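Local coordinates for protein alginate lyase (Chitinophaga sp. MD30, PDB 6KCW) that cleaves alginate as a polysaccharide lyase, using a lysine as both catalytic base and catalytic acid, at residues A[52-57]-A[221-226]; A[79-84]-A[227-232]; A[86-91]-A[119-124]; A[125-130]-A[148-153]. One frame throughout, in Å; residues are numbered along the deposited sequence.

Contact 1: residues A[52-57]-A[221-226]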
loop_
_atom_site.group_PDB
_atom_site.type_symbol
_atom_site.label_atom_id
_atom_site.label_comp_id
_atom_site.label_asym_id
_atom_site.label_seq_id
_atom_site.Cartn_x
_atom_site.Cartn_y
_atom_site.Cartn_z
ATOM N N ASN A 52 -8.369 -19.312 2.340
ATOM C CA ASN A 52 -7.536 -20.333 1.693
ATOM C C ASN A 52 -6.885 -19.814 0.411
ATOM O O ASN A 52 -6.888 -20.496 -0.619
ATOM C CB ASN A 52 -8.345 -21.602 1.392
ATOM C CG ASN A 52 -9.128 -22.108 2.596
ATOM O OD1 ASN A 52 -10.337 -22.356 2.505
ATOM N ND2 ASN A 52 -8.445 -22.266 3.726
ATOM N N ALA A 53 -6.352 -18.593 0.451
ATOM C CA ALA A 53 -5.692 -18.042 -0.726
ATOM C C ALA A 53 -4.719 -16.954 -0.311
ATOM O O ALA A 53 -4.836 -16.363 0.766
ATOM C CB ALA A 53 -6.687 -17.482 -1.737
ATOM N N LEU A 54 -3.757 -16.700 -1.196
ATOM C CA LEU A 54 -2.754 -15.665 -1.049
ATOM C C LEU A 54 -2.802 -14.746 -2.261
ATOM O O LEU A 54 -3.455 -15.041 -3.269
ATOM C CB LEU A 54 -1.358 -16.273 -0.914
ATOM C CG LEU A 54 -1.183 -17.212 0.271
ATOM C CD1 LEU A 54 0.201 -17.805 0.259
ATOM C CD2 LEU A 54 -1.412 -16.480 1.573
ATOM N N SER A 55 -2.126 -13.612 -2.133
ATOM C CA SER A 55 -1.770 -12.757 -3.268
ATOM C C SER A 55 -2.978 -12.263 -4.080
ATOM O O SER A 55 -3.991 -11.839 -3.511
ATOM C CB SER A 55 -0.647 -13.445 -4.039
ATOM O OG SER A 55 -0.477 -12.893 -5.335
ATOM N N GLY A 56 -2.877 -12.316 -5.412
ATOM C CA GLY A 56 -3.996 -12.004 -6.280
ATOM C C GLY A 56 -5.096 -13.039 -6.258
ATOM O O GLY A 56 -6.251 -12.713 -6.550
ATOM N N ALA A 57 -4.770 -14.279 -5.908
ATOM C CA ALA A 57 -5.777 -15.330 -5.915
ATOM C C ALA A 57 -6.895 -15.041 -4.932
ATOM O O ALA A 57 -8.042 -15.436 -5.161
ATOM C CB ALA A 57 -5.130 -16.672 -5.589
ATOM N N TYR A 221 0.826 -20.595 5.122
ATOM C CA TYR A 221 0.468 -20.326 6.500
ATOM C C TYR A 221 0.077 -18.865 6.731
ATOM O O TYR A 221 -0.381 -18.532 7.828
ATOM C CB TYR A 221 1.620 -20.734 7.424
ATOM C CG TYR A 221 2.921 -19.950 7.250
ATOM C CD1 TYR A 221 3.082 -18.670 7.794
ATOM C CD2 TYR A 221 3.996 -20.507 6.585
ATOM C CE1 TYR A 221 4.270 -17.973 7.643
ATOM C CE2 TYR A 221 5.182 -19.819 6.441
ATOM C CZ TYR A 221 5.312 -18.559 6.957
ATOM O OH TYR A 221 6.510 -17.900 6.788
ATOM N N TRP A 222 0.276 -17.991 5.738
ATOM C CA TRP A 222 -0.252 -16.634 5.736
ATOM C C TRP A 222 -1.744 -16.588 5.420
ATOM O O TRP A 222 -2.359 -15.517 5.545
ATOM C CB TRP A 222 0.488 -15.778 4.704
ATOM C CG TRP A 222 1.895 -15.427 5.041
ATOM C CD1 TRP A 222 2.996 -16.227 4.930
ATOM C CD2 TRP A 222 2.370 -14.156 5.498
ATOM N NE1 TRP A 222 4.127 -15.536 5.311
ATOM C CE2 TRP A 222 3.766 -14.265 5.669
ATOM C CE3 TRP A 222 1.750 -12.941 5.798
ATOM C CZ2 TRP A 222 4.544 -13.206 6.114
ATOM C CZ3 TRP A 222 2.529 -11.895 6.242
ATOM C CH2 TRP A 222 3.908 -12.033 6.392
ATOM N N GLN A 223 -2.327 -17.707 4.993
ATOM C CA GLN A 223 -3.742 -17.741 4.664
ATOM C C GLN A 223 -4.601 -17.686 5.919
ATOM O O GLN A 223 -4.147 -17.931 7.040
ATOM C CB GLN A 223 -4.096 -19.007 3.885
ATOM C CG GLN A 223 -3.742 -18.955 2.414
ATOM C CD GLN A 223 -3.735 -20.326 1.771
ATOM O OE1 GLN A 223 -4.109 -21.312 2.400
ATOM N NE2 GLN A 223 -3.303 -20.394 0.514
ATOM N N SER A 224 -5.870 -17.373 5.704
ATOM C CA SER A 224 -6.898 -17.418 6.716
ATOM C C SER A 224 -7.986 -18.394 6.288
ATOM O O SER A 224 -8.274 -18.522 5.093
ATOM C CB SER A 224 -7.509 -16.027 6.930
ATOM O OG SER A 224 -8.774 -16.111 7.548
ATOM N N PRO A 225 -8.609 -19.095 7.235
ATOM C CA PRO A 225 -9.700 -20.014 6.884
ATOM C C PRO A 225 -11.047 -19.348 6.609
ATOM O O PRO A 225 -11.983 -20.051 6.207
ATOM C CB PRO A 225 -9.778 -20.926 8.119
ATOM C CG PRO A 225 -9.321 -20.070 9.241
ATOM C CD PRO A 225 -8.243 -19.178 8.660
ATOM N N VAL A 226 -11.189 -18.026 6.786
ATOM C CA VAL A 226 -12.457 -17.343 6.555
ATOM C C VAL A 226 -12.260 -16.172 5.597
ATOM O O VAL A 226 -11.161 -15.632 5.447
ATOM C CB VAL A 226 -13.106 -16.830 7.862
ATOM C CG1 VAL A 226 -13.520 -17.989 8.752
ATOM C CG2 VAL A 226 -12.159 -15.885 8.596
HETATM O O HOH W 1 -6.805 -16.570 2.962
#
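Gln223 has its CG opposite the carbonyl carbon (chi1 -79°) and an extended chain beyond (chi2 164°), which carries its amide across to the backbone of Asn52 and Ala53, while Leu54, with chi1 -59°, brings CD2 up against the same side chain. This is a surface loop-to-loop contact in the jelly-roll lyase fold, between the turn leading to helix 55-58 and the connection from strand 206-215 to strand 228-241. Leu54 CD2 lies 3.5 Å from Gln223 CG and reaches Trp222 CB as well, crossing both side chains at about a right angle. A long, flexible glutamine suits the place: its methylenes meet leucine and its flat amide packs on a peptide. With an alanine at Gln223, Leu54 CD2 would probably lose its contact with CG, and a gap would open beside the Asn52-Ala53 peptide. Ser224 OG accepts from Val226 N in an ST turn and also bonds Asp85. Across the loops, Asn52 N donates to Ser224 O at 2.9 Å, and one water accepts from both Ala53 N and Ser224 N.

Contact 2: residues A[79-84]-A[227-232]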
loop_
_atom_site.group_PDB
_atom_site.type_symbol
_atom_site.label_atom_id
_atom_site.label_comp_id
_atom_site.label_asym_id
_atom_site.label_seq_id
_atom_site.Cartn_x
_atom_site.Cartn_y
_atom_site.Cartn_z
ATOM N N ARG A 79 -10.039 0.665 7.660
ATOM C CA ARG A 79 -10.665 0.026 8.806
ATOM C C ARG A 79 -10.727 -1.468 8.536
ATOM O O ARG A 79 -11.172 -1.883 7.461
ATOM C CB ARG A 79 -12.076 0.579 9.037
ATOM C CG ARG A 79 -12.597 0.443 10.461
ATOM C CD ARG A 79 -14.041 -0.039 10.465
ATOM N NE ARG A 79 -14.821 0.556 9.386
ATOM C CZ ARG A 79 -15.840 -0.054 8.791
ATOM N NH1 ARG A 79 -16.183 -1.287 9.165
ATOM N NH2 ARG A 79 -16.499 0.553 7.809
ATOM N N PHE A 80 -10.265 -2.271 9.490
ATOM C CA PHE A 80 -10.441 -3.710 9.383
ATOM C C PHE A 80 -11.834 -4.074 9.867
ATOM O O PHE A 80 -12.363 -3.463 10.801
ATOM C CB PHE A 80 -9.385 -4.459 10.193
ATOM C CG PHE A 80 -8.016 -4.374 9.610
ATOM C CD1 PHE A 80 -7.164 -3.329 9.956
ATOM C CD2 PHE A 80 -7.570 -5.341 8.713
ATOM C CE1 PHE A 80 -5.902 -3.248 9.411
ATOM C CE2 PHE A 80 -6.313 -5.267 8.162
ATOM C CZ PHE A 80 -5.471 -4.226 8.510
ATOM N N HIS A 81 -12.431 -5.062 9.212
ATOM C CA HIS A 81 -13.768 -5.501 9.544
ATOM C C HIS A 81 -13.860 -5.902 11.017
ATOM O O HIS A 81 -12.860 -6.118 11.704
ATOM C CB HIS A 81 -14.166 -6.667 8.646
ATOM C CG HIS A 81 -15.565 -7.150 8.861
ATOM N ND1 HIS A 81 -15.871 -8.170 9.734
ATOM C CD2 HIS A 81 -16.738 -6.754 8.314
ATOM C CE1 HIS A 81 -17.175 -8.385 9.711
ATOM N NE2 HIS A 81 -17.723 -7.538 8.859
ATOM N N SER A 82 -15.102 -6.018 11.487
ATOM C CA SER A 82 -15.360 -6.280 12.898
ATOM C C SER A 82 -14.767 -7.610 13.341
ATOM O O SER A 82 -14.162 -7.702 14.416
ATOM C CB SER A 82 -16.869 -6.255 13.153
ATOM O OG SER A 82 -17.145 -6.155 14.536
ATOM N N GLN A 83 -14.944 -8.655 12.538
ATOM C CA GLN A 83 -14.374 -9.968 12.815
ATOM C C GLN A 83 -13.263 -10.308 11.838
ATOM O O GLN A 83 -13.154 -11.445 11.382
ATOM C CB GLN A 83 -15.436 -11.062 12.762
ATOM C CG GLN A 83 -16.322 -11.128 13.969
ATOM C CD GLN A 83 -17.672 -10.570 13.666
ATOM O OE1 GLN A 83 -18.407 -11.112 12.833
ATOM N NE2 GLN A 83 -18.012 -9.461 14.316
ATOM N N PHE A 84 -12.448 -9.323 11.482
ATOM C CA PHE A 84 -11.328 -9.595 10.599
ATOM C C PHE A 84 -10.411 -10.633 11.239
ATOM O O PHE A 84 -10.168 -10.611 12.448
ATOM C CB PHE A 84 -10.570 -8.304 10.307
ATOM C CG PHE A 84 -9.519 -8.448 9.253
ATOM C CD1 PHE A 84 -9.837 -8.272 7.920
ATOM C CD2 PHE A 84 -8.208 -8.761 9.596
ATOM C CE1 PHE A 84 -8.875 -8.404 6.942
ATOM C CE2 PHE A 84 -7.239 -8.888 8.628
ATOM C CZ PHE A 84 -7.569 -8.712 7.294
ATOM N N ASP A 227 -13.359 -15.780 4.949
ATOM C CA ASP A 227 -13.373 -14.527 4.210
ATOM C C ASP A 227 -13.281 -13.381 5.206
ATOM O O ASP A 227 -13.911 -13.416 6.264
ATOM C CB ASP A 227 -14.647 -14.397 3.367
ATOM C CG ASP A 227 -14.740 -15.441 2.243
ATOM O OD1 ASP A 227 -13.704 -15.998 1.833
ATOM O OD2 ASP A 227 -15.860 -15.699 1.752
ATOM N N SER A 228 -12.469 -12.375 4.881
ATOM C CA SER A 228 -12.305 -11.197 5.724
ATOM C C SER A 228 -12.342 -9.942 4.863
ATOM O O SER A 228 -12.130 -9.993 3.648
ATOM C CB SER A 228 -11.006 -11.251 6.529
ATOM O OG SER A 228 -11.184 -11.991 7.723
ATOM N N TYR A 229 -12.611 -8.807 5.507
ATOM C CA TYR A 229 -12.915 -7.577 4.792
ATOM C C TYR A 229 -12.093 -6.413 5.336
ATOM O O TYR A 229 -11.777 -6.357 6.529
ATOM C CB TYR A 229 -14.424 -7.275 4.873
ATOM C CG TYR A 229 -15.284 -8.438 4.380
ATOM C CD1 TYR A 229 -15.634 -8.556 3.039
ATOM C CD2 TYR A 229 -15.724 -9.423 5.262
ATOM C CE1 TYR A 229 -16.416 -9.618 2.589
ATOM C CE2 TYR A 229 -16.495 -10.495 4.823
ATOM C CZ TYR A 229 -16.837 -10.589 3.488
ATOM O OH TYR A 229 -17.605 -11.652 3.064
ATOM N N ILE A 230 -11.722 -5.504 4.436
ATOM C CA ILE A 230 -11.030 -4.266 4.772
ATOM C C ILE A 230 -11.745 -3.130 4.051
ATOM O O ILE A 230 -12.157 -3.278 2.894
ATOM C CB ILE A 230 -9.534 -4.328 4.377
ATOM C CG1 ILE A 230 -8.816 -5.445 5.140
ATOM C CG2 ILE A 230 -8.842 -2.986 4.604
ATOM C CD1 ILE A 230 -7.529 -5.884 4.507
ATOM N N TYR A 231 -11.910 -2.001 4.728
ATOM C CA TYR A 231 -12.642 -0.873 4.173
ATOM C C TYR A 231 -11.730 0.340 4.051
ATOM O O TYR A 231 -11.084 0.738 5.024
ATOM C CB TYR A 231 -13.843 -0.535 5.046
ATOM C CG TYR A 231 -14.789 -1.686 5.326
ATOM C CD1 TYR A 231 -14.534 -2.589 6.353
ATOM C CD2 TYR A 231 -15.950 -1.853 4.585
ATOM C CE1 TYR A 231 -15.408 -3.625 6.626
ATOM C CE2 TYR A 231 -16.827 -2.885 4.855
ATOM C CZ TYR A 231 -16.548 -3.761 5.874
ATOM O OH TYR A 231 -17.411 -4.784 6.137
ATOM N N TYR A 232 -11.697 0.933 2.861
ATOM C CA TYR A 232 -10.970 2.165 2.596
ATOM C C TYR A 232 -11.940 3.310 2.310
ATOM O O TYR A 232 -13.081 3.101 1.882
ATOM C CB TYR A 232 -10.007 1.982 1.413
ATOM C CG TYR A 232 -9.077 0.790 1.555
ATOM C CD1 TYR A 232 -7.948 0.856 2.369
ATOM C CD2 TYR A 232 -9.321 -0.400 0.872
ATOM C CE1 TYR A 232 -7.095 -0.230 2.497
ATOM C CE2 TYR A 232 -8.483 -1.482 1.009
ATOM C CZ TYR A 232 -7.367 -1.389 1.821
ATOM O OH TYR A 232 -6.522 -2.461 1.962
#
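Arg79 lays its guanidinium flat over one face of the Tyr231 ring, the planes 14° apart and CZ 4.2 Å from the ring centroid, a cation-pi stack. Bends at chi2 and chi3 fold the arginine chain back over its cross-strand neighbour. Their backbones form a hydrogen-bonded antiparallel pair, Tyr231 N donating to Arg79 O at 2.8 Å and Arg79 N to Tyr231 O. At the edge of the same ring, His81 CD2 comes 3.0 Å from Tyr231 OH; Gln83 N donates to His81 ND1, which helps hold the imidazole. On the face bearing Phe80 and Ile230 the contact is apolar, and Phe84 folds in from the type I turn that runs from His81: Ile230 CG1 sits 3.5 Å from Phe84 CE1, and Phe80 CD2 lies over the centre of the Phe84 ring. Both phenylalanines run on into Trp120, edge-to-face. Strands 71-80 and 228-241 thus pair antiparallel with Phe80 and Ile230 facing the other sheet, as in the jelly-roll beta sandwich of this lyase clan.

Contact 3: residues A[86-91]-A[119-124]. With PO4 (phosphate ion), chain B.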
loop_
_atom_site.group_PDB
_atom_site.type_symbol
_atom_site.label_atom_id
_atom_site.label_comp_id
_atom_site.label_asym_id
_atom_site.label_seq_id
_atom_site.Cartn_x
_atom_site.Cartn_y
_atom_site.Cartn_z
ATOM N N TRP A 86 -6.915 -11.683 11.673
ATOM C CA TRP A 86 -5.571 -11.141 11.500
ATOM C C TRP A 86 -4.675 -12.107 10.738
ATOM O O TRP A 86 -3.988 -11.718 9.789
ATOM C CB TRP A 86 -4.948 -10.833 12.857
ATOM C CG TRP A 86 -5.586 -9.740 13.651
ATOM C CD1 TRP A 86 -5.968 -9.806 14.956
ATOM C CD2 TRP A 86 -5.865 -8.402 13.217
ATOM N NE1 TRP A 86 -6.471 -8.605 15.360
ATOM C CE2 TRP A 86 -6.423 -7.721 14.312
ATOM C CE3 TRP A 86 -5.696 -7.714 12.009
ATOM C CZ2 TRP A 86 -6.820 -6.383 14.239
ATOM C CZ3 TRP A 86 -6.093 -6.394 11.934
ATOM C CH2 TRP A 86 -6.650 -5.740 13.042
ATOM N N SER A 87 -4.678 -13.374 11.151
ATOM C CA SER A 87 -3.809 -14.423 10.596
ATOM C C SER A 87 -2.360 -13.941 10.713
ATOM O O SER A 87 -1.983 -13.437 11.779
ATOM C CB SER A 87 -4.274 -14.788 9.199
ATOM O OG SER A 87 -3.439 -15.779 8.677
ATOM N N ARG A 88 -1.528 -14.076 9.673
ATOM C CA ARG A 88 -0.132 -13.661 9.806
ATOM C C ARG A 88 0.080 -12.207 9.409
ATOM O O ARG A 88 0.883 -11.511 10.035
ATOM C CB ARG A 88 0.791 -14.568 8.984
ATOM C CG ARG A 88 2.263 -14.131 8.947
ATOM C CD ARG A 88 2.982 -14.543 10.239
ATOM N NE ARG A 88 4.413 -14.435 10.118
ATOM C CZ ARG A 88 5.209 -14.116 11.129
ATOM N NH1 ARG A 88 4.696 -13.836 12.320
ATOM N NH2 ARG A 88 6.534 -14.047 10.957
ATOM N N GLY A 89 -0.636 -11.723 8.402
ATOM C CA GLY A 89 -0.524 -10.349 7.969
ATOM C C GLY A 89 -0.658 -10.266 6.469
ATOM O O GLY A 89 -0.983 -11.239 5.797
ATOM N N GLY A 90 -0.404 -9.083 5.934
ATOM C CA GLY A 90 -0.486 -8.890 4.504
ATOM C C GLY A 90 -0.345 -7.417 4.184
ATOM O O GLY A 90 -0.090 -6.599 5.068
ATOM N N LYS A 91 -0.542 -7.099 2.907
ATOM C CA LYS A 91 -0.460 -5.728 2.415
ATOM C C LYS A 91 -1.825 -5.035 2.521
ATOM O O LYS A 91 -2.879 -5.664 2.388
ATOM C CB LYS A 91 0.041 -5.713 0.962
ATOM C CG LYS A 91 1.564 -5.905 0.766
ATOM C CD LYS A 91 2.078 -7.226 1.359
ATOM C CE LYS A 91 3.511 -7.555 0.964
ATOM N NZ LYS A 91 3.974 -8.691 1.802
ATOM N N MET A 119 1.922 -2.801 5.670
ATOM C CA MET A 119 1.363 -4.091 6.039
ATOM C C MET A 119 0.721 -4.015 7.414
ATOM O O MET A 119 1.030 -3.136 8.221
ATOM C CB MET A 119 2.425 -5.193 6.073
ATOM C CG MET A 119 3.083 -5.491 4.759
ATOM S SD MET A 119 4.150 -6.930 4.954
ATOM C CE MET A 119 3.035 -8.236 5.470
ATOM N N TRP A 120 -0.186 -4.953 7.674
ATOM C CA TRP A 120 -0.471 -5.359 9.038
ATOM C C TRP A 120 0.258 -6.677 9.291
ATOM O O TRP A 120 0.653 -7.379 8.355
ATOM C CB TRP A 120 -1.980 -5.471 9.292
ATOM C CG TRP A 120 -2.574 -6.771 8.915
ATOM C CD1 TRP A 120 -2.752 -7.852 9.726
ATOM C CD2 TRP A 120 -3.086 -7.142 7.631
ATOM N NE1 TRP A 120 -3.333 -8.881 9.024
ATOM C CE2 TRP A 120 -3.546 -8.472 7.734
ATOM C CE3 TRP A 120 -3.189 -6.484 6.400
ATOM C CZ2 TRP A 120 -4.112 -9.154 6.653
ATOM C CZ3 TRP A 120 -3.753 -7.161 5.330
ATOM C CH2 TRP A 120 -4.208 -8.482 5.466
ATOM N N TYR A 121 0.492 -6.982 10.567
ATOM C CA TYR A 121 1.397 -8.075 10.899
ATOM C C TYR A 121 1.103 -8.571 12.309
ATOM O O TYR A 121 0.850 -7.765 13.211
ATOM C CB TYR A 121 2.858 -7.619 10.784
ATOM C CG TYR A 121 3.904 -8.724 10.885
ATOM C CD1 TYR A 121 4.199 -9.533 9.798
ATOM C CD2 TYR A 121 4.635 -8.917 12.056
ATOM C CE1 TYR A 121 5.164 -10.525 9.884
ATOM C CE2 TYR A 121 5.605 -9.906 12.150
ATOM C CZ TYR A 121 5.859 -10.708 11.062
ATOM O OH TYR A 121 6.820 -11.690 11.149
ATOM N N GLN A 122 1.151 -9.896 12.491
ATOM C CA GLN A 122 0.937 -10.518 13.793
ATOM C C GLN A 122 2.165 -11.319 14.201
ATOM O O GLN A 122 2.647 -12.178 13.444
ATOM C CB GLN A 122 -0.305 -11.416 13.807
ATOM C CG GLN A 122 -0.435 -12.193 15.114
ATOM C CD GLN A 122 -1.850 -12.609 15.427
ATOM O OE1 GLN A 122 -2.244 -12.658 16.590
ATOM N NE2 GLN A 122 -2.630 -12.912 14.394
ATOM N N THR A 123 2.664 -11.033 15.401
ATOM C CA THR A 123 3.837 -11.708 15.934
ATOM C C THR A 123 3.454 -13.062 16.501
ATOM O O THR A 123 2.322 -13.270 16.940
ATOM C CB THR A 123 4.478 -10.875 17.046
ATOM O OG1 THR A 123 3.527 -10.699 18.113
ATOM C CG2 THR A 123 4.912 -9.519 16.516
ATOM N N ASP A 124 4.429 -13.976 16.529
ATOM C CA ASP A 124 4.222 -15.230 17.243
ATOM C C ASP A 124 3.703 -14.965 18.661
ATOM O O ASP A 124 2.884 -15.736 19.182
ATOM C CB ASP A 124 5.525 -16.053 17.258
ATOM C CG ASP A 124 5.893 -16.660 15.868
ATOM O OD1 ASP A 124 5.102 -16.546 14.903
ATOM O OD2 ASP A 124 6.985 -17.274 15.739
HETATM P P PO4 B . 6.690 -9.455 -0.792
HETATM O O1 PO4 B . 5.665 -8.769 -1.658
HETATM O O2 PO4 B . 7.111 -10.750 -1.455
HETATM O O3 PO4 B . 6.103 -9.842 0.546
HETATM O O4 PO4 B . 7.926 -8.555 -0.643
#
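Trp120 spreads one face of its indole over the backbone of Gly89 and Gly90, with Gly89 CA 3.6 Å from the centroid of the five-membered ring and Gly90 CA over the six-membered one, both CH-pi contacts. Its CG stands between the backbone N and the carbonyl carbon (chi1 85°), which swings the ring across the neighbouring strand. At the ring's edge NE1 donates to a lone pair of Trp86 O, 3.0 Å away and nearly straight. Glycines suit this place: a side chain on Gly89 would run into Trp120 O, and one on Gly90 would press on the indole. The pairing beneath is antiparallel, strand 89-92 beside strand 113-122 in one sheet of the lyase's beta sandwich; Gly90 and Trp120 exchange two backbone bonds as a hydrogen-bonded pair. In the loop just before strand 89-92, Gln122 takes over, its extended chain bringing NE2 to Ser87 O at 2.7 Å in the amide plane, while Ser87 OG bonds Gln223 O. Arg88 gives Gln122 O a weak bond through NH1. At the other end Lys91 NZ lies 3.6 Å from Met119 SD and donates to Gly216 O and, at 2.7 Å, to O3 of a phosphate, probably from the crystallisation liquor, which Tyr133 and Arg117 also bind. Further out, Lys159 makes a cation-pi contact with Trp86.

Contact 4: residues A[125-130]-A[148-153]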
loop_
_atom_site.group_PDB
_atom_site.type_symbol
_atom_site.label_atom_id
_atom_site.label_comp_id
_atom_site.label_asym_id
_atom_site.label_seq_id
_atom_site.Cartn_x
_atom_site.Cartn_y
_atom_site.Cartn_z
ATOM N N ALA A 125 4.092 -13.833 19.258
ATOM C CA ALA A 125 3.706 -13.444 20.614
ATOM C C ALA A 125 2.316 -12.818 20.718
ATOM O O ALA A 125 1.887 -12.500 21.837
ATOM C CB ALA A 125 4.733 -12.468 21.189
ATOM N N GLY A 126 1.607 -12.610 19.605
ATOM C CA GLY A 126 0.221 -12.172 19.659
ATOM C C GLY A 126 -0.039 -10.696 19.408
ATOM O O GLY A 126 -1.208 -10.284 19.404
ATOM N N ARG A 127 1.000 -9.889 19.194
ATOM C CA ARG A 127 0.815 -8.476 18.892
ATOM C C ARG A 127 0.487 -8.294 17.412
ATOM O O ARG A 127 0.985 -9.031 16.558
ATOM C CB ARG A 127 2.074 -7.682 19.267
ATOM C CG ARG A 127 1.809 -6.219 19.635
ATOM C CD ARG A 127 3.019 -5.538 20.303
ATOM N NE ARG A 127 4.056 -5.119 19.357
ATOM C CZ ARG A 127 4.123 -3.915 18.790
ATOM N NH1 ARG A 127 3.215 -2.983 19.068
ATOM N NH2 ARG A 127 5.106 -3.637 17.943
ATOM N N VAL A 128 -0.363 -7.313 17.114
ATOM C CA VAL A 128 -0.818 -7.037 15.752
ATOM C C VAL A 128 -0.708 -5.539 15.500
ATOM O O VAL A 128 -1.303 -4.742 16.232
ATOM C CB VAL A 128 -2.263 -7.511 15.515
ATOM C CG1 VAL A 128 -2.730 -7.094 14.127
ATOM C CG2 VAL A 128 -2.359 -9.022 15.690
ATOM N N PHE A 129 0.011 -5.155 14.444
ATOM C CA PHE A 129 0.274 -3.741 14.207
ATOM C C PHE A 129 0.325 -3.447 12.712
ATOM O O PHE A 129 0.255 -4.343 11.872
ATOM C CB PHE A 129 1.588 -3.299 14.880
ATOM C CG PHE A 129 2.723 -4.275 14.704
ATOM C CD1 PHE A 129 3.531 -4.226 13.577
ATOM C CD2 PHE A 129 2.978 -5.241 15.665
ATOM C CE1 PHE A 129 4.567 -5.127 13.402
ATOM C CE2 PHE A 129 4.015 -6.149 15.506
ATOM C CZ PHE A 129 4.812 -6.095 14.369
ATOM N N PHE A 130 0.424 -2.157 12.401
ATOM C CA PHE A 130 0.868 -1.689 11.099
ATOM C C PHE A 130 2.397 -1.674 11.065
ATOM O O PHE A 130 3.063 -1.638 12.102
ATOM C CB PHE A 130 0.308 -0.286 10.808
ATOM C CG PHE A 130 -1.163 -0.265 10.478
ATOM C CD1 PHE A 130 -1.642 -0.914 9.346
ATOM C CD2 PHE A 130 -2.059 0.415 11.282
ATOM C CE1 PHE A 130 -2.982 -0.902 9.023
ATOM C CE2 PHE A 130 -3.417 0.440 10.961
ATOM C CZ PHE A 130 -3.875 -0.233 9.822
ATOM N N GLY A 148 12.316 -1.587 11.241
ATOM C CA GLY A 148 11.997 -1.848 12.625
ATOM C C GLY A 148 10.804 -1.099 13.179
ATOM O O GLY A 148 10.661 -1.027 14.399
ATOM N N LYS A 149 9.929 -0.551 12.333
ATOM C CA LYS A 149 8.897 0.374 12.807
ATOM C C LYS A 149 7.524 -0.290 12.866
ATOM O O LYS A 149 7.200 -1.178 12.071
ATOM C CB LYS A 149 8.823 1.618 11.915
ATOM C CG LYS A 149 10.176 2.267 11.629
ATOM C CD LYS A 149 10.826 2.733 12.925
ATOM C CE LYS A 149 11.932 3.759 12.687
ATOM N NZ LYS A 149 12.409 4.357 13.972
ATOM N N SER A 150 6.706 0.159 13.817
ATOM C CA SER A 150 5.360 -0.382 13.935
ATOM C C SER A 150 4.425 0.655 14.533
ATOM O O SER A 150 4.847 1.554 15.264
ATOM C CB SER A 150 5.334 -1.659 14.784
ATOM O OG SER A 150 5.664 -1.389 16.130
ATOM N N TYR A 151 3.149 0.526 14.194
ATOM C CA TYR A 151 2.097 1.326 14.792
ATOM C C TYR A 151 0.955 0.407 15.219
ATOM O O TYR A 151 0.397 -0.335 14.395
ATOM C CB TYR A 151 1.588 2.397 13.830
ATOM C CG TYR A 151 0.530 3.315 14.421
ATOM C CD1 TYR A 151 -0.816 2.965 14.396
ATOM C CD2 TYR A 151 0.879 4.531 14.999
ATOM C CE1 TYR A 151 -1.782 3.795 14.925
ATOM C CE2 TYR A 151 -0.092 5.382 15.540
ATOM C CZ TYR A 151 -1.418 5.005 15.499
ATOM O OH TYR A 151 -2.389 5.826 16.024
ATOM N N PRO A 152 0.603 0.456 16.513
ATOM C CA PRO A 152 1.253 1.345 17.485
ATOM C C PRO A 152 2.623 0.822 17.920
ATOM O O PRO A 152 2.929 -0.353 17.643
ATOM C CB PRO A 152 0.265 1.358 18.652
ATOM C CG PRO A 152 -0.375 -0.003 18.587
ATOM C CD PRO A 152 -0.424 -0.398 17.135
ATOM N N SER A 153 3.444 1.679 18.549
ATOM C CA SER A 153 4.777 1.239 18.966
ATOM C C SER A 153 4.690 0.182 20.061
ATOM O O SER A 153 5.538 -0.712 20.123
ATOM C CB SER A 153 5.639 2.431 19.424
ATOM O OG SER A 153 5.013 3.194 20.455
#
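A single antiparallel bridge and an arginine-centred polar network join the start of strand 128-135 to the loop between it and strand 162-170. In the bridge, Phe130 N donates to Tyr151 O at 2.7 Å and Tyr151 N returns a bond to Phe130 O at 3.0 Å. Arg127 extends toward the loop and bends at chi3 (79°), presenting two N-H groups edge-on: NH1 to Pro152 O at 3.0 Å, NH2 to Ser150 OG at 2.9 Å, both partners close to the guanidinium plane. NH1 also bonds Gly155 O. Phe129 CD2 lies over one guanidinium face, and Phe129 CD1 meets the small Ser150 at CB, 3.4 Å away. A leucine in place of Arg127 would probably cost Ser150 OG and Gly155 O their arginine N-H bonds and leave Pro152 O with Ser150 OG alone of its two donors. Pro152, which follows a cis peptide bond, receives Ser150 OG and Arg127 NH1 on opposite faces of its carbonyl plane, and this double grip probably helps hold the carbonyl's orientation.

How the contacts relate
Contacts 2 and 3 reach furthest into the core, one in each sheet of the sandwich, and they meet in a shared aromatic cluster between the two sheets. Contact 4 is partly buried and extends the sheet of contact 3: strands 113-122 and 128-135 are neighbours, joined by Tyr121 N to Phe129 O, and Phe130 reaches Phe80 of contact 2. Contact 1 lies at the surface and combines side-chain packing with one direct backbone bond and a bridging water, yet its 221-226 loop leans on contact 3 through Ser87 and Arg88 and runs straight into strand 228-241 of contact 2. Strand pairing thus dominates contacts 2 and 3, and loop anchoring contacts 1 and 4.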